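Local coordinates for protein pyocin-S2 (Pseudomonas aeruginosa, PDB 4QKO) that kills sensitive bacteria by breaking down chromosomal DNA through its HNH-type nuclease domain, captured here in complex with its immunity protein, at residues I96-H101 with L118-P123. Sequence-based numbering, arbitrary orientation.
Sequences IKIEIH and LVAVTP. With MG (magnesium ion), chain O.
A magnesium-binding imidazole with a valine methyl packed tightly against its edge is the unusual feature: CG2 of Val119 reaches CD2 of His101 at 3.3 Å, near the ring plane, while ND1 of His101 bonds the metal at 2.2 Å. The pair belongs to the antiparallel hairpin of the His-Me finger (HNH) motif, in which two strands precede a helix, here 123-130. That helix supplies His126, the second protein ligand of the magnesium, and His130, whose ring meets that of His101 with planes at about 80°. All three histidines are inferred by similarity to bind zinc.

Four straight backbone bonds, with N-H...O angles of at least 166°, fix the register. Glu99 and Val121 exchange N-H and C=O in both directions, the shorter bond being Val121 N to Glu99 O at 2.8 Å; His101 and Val119 do the same. Between them lies the non-hydrogen-bonded pair Ile100-Ala120, where the CA of Ile100 approaches the O of Val119 at 3.3 Å as a CA-H...O contact.

One face carries Glu99, Val119, Val121 and the metal-binding His101. There chi1 of -75° leaves CG2 of Val121 between its backbone N and carbonyl carbon, 4.0 Å from CB of His101. Ile100 and Ala120 lie on the other face, where CG2 of Ile100 meets CD2 of Leu118 and both side chains pack against helix 49-62, through Trp49 and Phe56 for Ile100 and Phe52 for Leu118. Beyond the strand, CG2 of Ile98 touches CB of Ala120 at 3.9 Å.

Thr122 N-caps the following helix through OG1, which bonds Arg125 N and also Glu90. The Glu99 carboxylate is salt-bridged to Arg95, and its OE2 lies 3.8 Å from CG of Pro123, whose same carbon sits 3.3 Å from the carbonyl O of Lys97.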
ATOM      1  N   ILE B  96       1.709   4.917   6.096  1.00 20.89           N
ATOM      2  CA  ILE B  96       0.478   4.478   5.544  1.00 20.97           C
ATOM      3  C   ILE B  96       0.617   3.215   4.655  1.00 18.16           C
ATOM      4  O   ILE B  96      -0.333   2.803   4.089  1.00 17.51           O
ATOM      5  CB  ILE B  96      -0.297   5.663   4.830  1.00 23.13           C
ATOM      6  CG1 ILE B  96       0.472   6.205   3.631  1.00 24.67           C
ATOM      7  CG2 ILE B  96      -0.482   6.814   5.830  1.00 24.49           C
ATOM      8  CD1 ILE B  96      -0.332   7.186   2.802  1.00 25.73           C
ATOM      9  N   LYS B  97       1.790   2.588   4.634  1.00 19.68           N
ATOM     10  CA  LYS B  97       2.067   1.411   3.806  1.00 19.71           C
ATOM     11  C   LYS B  97       2.562   0.243   4.658  1.00 19.22           C
ATOM     12  O   LYS B  97       3.078   0.441   5.774  1.00 20.43           O
ATOM     13  CB  LYS B  97       3.084   1.754   2.725  1.00 21.47           C
ATOM     14  CG  LYS B  97       2.363   2.417   1.598  1.00 23.01           C
ATOM     15  CD  LYS B  97       3.311   3.030   0.652  1.00 25.35           C
ATOM     16  CE  LYS B  97       2.594   3.396  -0.632  1.00 25.00           C
ATOM     17  NZ  LYS B  97       3.339   2.780  -1.747  1.00 24.31           N
ATOM     18  N   ILE B  98       2.320  -0.958   4.172  1.00 17.20           N
ATOM     19  CA  ILE B  98       2.881  -2.156   4.745  1.00 16.73           C
ATOM     20  C   ILE B  98       4.424  -2.021   4.794  1.00 17.69           C
ATOM     21  O   ILE B  98       5.114  -1.582   3.794  1.00 18.99           O
ATOM     22  CB  ILE B  98       2.513  -3.403   3.950  1.00 17.08           C
ATOM     23  CG1 ILE B  98       1.008  -3.814   4.053  1.00 17.23           C
ATOM     24  CG2 ILE B  98       3.334  -4.580   4.379  1.00 17.09           C
ATOM     25  CD1 ILE B  98       0.562  -4.345   5.417  1.00 19.61           C
ATOM     26  N   GLU B  99       4.971  -2.424   5.935  1.00 18.29           N
ATOM     27  CA  GLU B  99       6.414  -2.414   6.171  1.00 20.46           C
ATOM     28  C   GLU B  99       6.950  -3.820   6.396  1.00 19.73           C
ATOM     29  O   GLU B  99       6.303  -4.647   6.970  1.00 21.64           O
ATOM     30  CB  GLU B  99       6.784  -1.508   7.369  1.00 22.63           C
ATOM     31  CG  GLU B  99       6.351  -0.049   7.152  1.00 25.97           C
ATOM     32  CD  GLU B  99       6.387   0.844   8.424  1.00 31.26           C
ATOM     33  OE1 GLU B  99       6.753   0.348   9.512  1.00 36.29           O
ATOM     34  OE2 GLU B  99       6.027   2.051   8.342  1.00 31.24           O
ATOM     35  N   ILE B 100       8.192  -4.064   5.975  1.00 19.50           N
ATOM     36  CA  ILE B 100       8.882  -5.332   6.227  1.00 19.95           C
ATOM     37  C   ILE B 100       9.923  -5.128   7.319  1.00 23.87           C
ATOM     38  O   ILE B 100      10.788  -4.246   7.162  1.00 22.73           O
ATOM     39  CB  ILE B 100       9.530  -5.803   4.923  1.00 22.50           C
ATOM     40  CG1 ILE B 100       8.416  -6.178   3.963  1.00 24.45           C
ATOM     41  CG2 ILE B 100      10.399  -7.034   5.121  1.00 22.90           C
ATOM     42  CD1 ILE B 100       8.861  -6.483   2.559  1.00 26.39           C
ATOM     43  N   HIS B 101       9.768  -5.888   8.420  1.00 25.15           N
ATOM     44  CA  HIS B 101      10.549  -5.810   9.709  1.00 30.16           C
ATOM     45  C   HIS B 101      11.357  -7.114   9.806  1.00 26.45           C
ATOM     46  O   HIS B 101      10.901  -8.160   9.317  1.00 25.06           O
ATOM     47  CB  HIS B 101       9.525  -5.636  10.887  1.00 34.47           C
ATOM     48  CG  HIS B 101       9.879  -6.223  12.262  1.00 43.93           C
ATOM     49  ND1 HIS B 101      10.331  -5.451  13.327  1.00 50.74           N
ATOM     50  CD2 HIS B 101       9.657  -7.457  12.792  1.00 50.03           C
ATOM     51  CE1 HIS B 101      10.470  -6.208  14.406  1.00 52.17           C
ATOM     52  NE2 HIS B 101      10.057  -7.428  14.111  1.00 49.87           N
ATOM     53  N   LEU B 118      11.940 -12.377   8.072  1.00 21.81           N
ATOM     54  CA  LEU B 118      11.095 -11.246   7.681  1.00 20.45           C
ATOM     55  C   LEU B 118       9.624 -11.425   8.003  1.00 20.84           C
ATOM     56  O   LEU B 118       9.068 -12.500   7.901  1.00 22.70           O
ATOM     57  CB  LEU B 118      11.265 -11.032   6.218  1.00 20.10           C
ATOM     58  CG  LEU B 118      12.689 -10.826   5.775  1.00 20.94           C
ATOM     59  CD1 LEU B 118      12.645 -10.616   4.312  1.00 21.39           C
ATOM     60  CD2 LEU B 118      13.338  -9.660   6.457  1.00 21.25           C
ATOM     61  N   VAL B 119       9.019 -10.332   8.420  1.00 19.96           N
ATOM     62  CA  VAL B 119       7.546 -10.233   8.521  1.00 21.31           C
ATOM     63  C   VAL B 119       6.999  -8.941   7.866  1.00 20.28           C
ATOM     64  O   VAL B 119       7.660  -7.916   7.830  1.00 21.09           O
ATOM     65  CB  VAL B 119       7.040 -10.275   9.971  1.00 24.45           C
ATOM     66  CG1 VAL B 119       7.037 -11.688  10.520  1.00 27.42           C
ATOM     67  CG2 VAL B 119       7.861  -9.401  10.868  1.00 25.00           C
ATOM     68  N   ALA B 120       5.741  -8.976   7.394  1.00 20.04           N
ATOM     69  CA  ALA B 120       5.081  -7.817   6.869  1.00 19.64           C
ATOM     70  C   ALA B 120       4.183  -7.392   8.018  1.00 20.91           C
ATOM     71  O   ALA B 120       3.405  -8.219   8.514  1.00 20.89           O
ATOM     72  CB  ALA B 120       4.241  -8.128   5.640  1.00 19.64           C
ATOM     73  N   VAL B 121       4.312  -6.115   8.374  1.00 20.49           N
ATOM     74  CA  VAL B 121       3.494  -5.499   9.441  1.00 23.36           C
ATOM     75  C   VAL B 121       2.864  -4.194   9.034  1.00 22.19           C
ATOM     76  O   VAL B 121       3.425  -3.430   8.262  1.00 21.12           O
ATOM     77  CB  VAL B 121       4.307  -5.239  10.697  1.00 26.02           C
ATOM     78  CG1 VAL B 121       4.520  -6.577  11.401  1.00 33.42           C
ATOM     79  CG2 VAL B 121       5.648  -4.630  10.388  1.00 27.53           C
ATOM     80  N   THR B 122       1.730  -3.895   9.647  1.00 22.22           N
ATOM     81  CA  THR B 122       1.207  -2.551   9.482  1.00 22.40           C
ATOM     82  C   THR B 122       1.978  -1.606  10.384  1.00 23.74           C
ATOM     83  O   THR B 122       2.560  -2.045  11.387  1.00 23.01           O
ATOM     84  CB  THR B 122      -0.262  -2.461   9.870  1.00 21.54           C
ATOM     85  OG1 THR B 122      -0.404  -2.645  11.286  1.00 20.32           O
ATOM     86  CG2 THR B 122      -1.086  -3.461   9.152  1.00 20.15           C
ATOM     87  N   PRO B 123       1.947  -0.292  10.074  1.00 23.78           N
ATOM     88  CA  PRO B 123       2.522   0.740  10.952  1.00 24.37           C
ATOM     89  C   PRO B 123       1.964   0.710  12.388  1.00 25.09           C
ATOM     90  O   PRO B 123       2.729   0.737  13.389  1.00 27.97           O
ATOM     91  CB  PRO B 123       2.175   2.035  10.211  1.00 27.25           C
ATOM     92  CG  PRO B 123       2.276   1.574   8.782  1.00 24.90           C
ATOM     93  CD  PRO B 123       1.512   0.287   8.785  1.00 23.17           C
TER
HETATM   94 MG    MG O 704      11.053  -3.530  12.564  1.00 38.01          MG
HETATM   95  O   HOH W   1      12.824  -4.035  11.514  1.00 39.85           O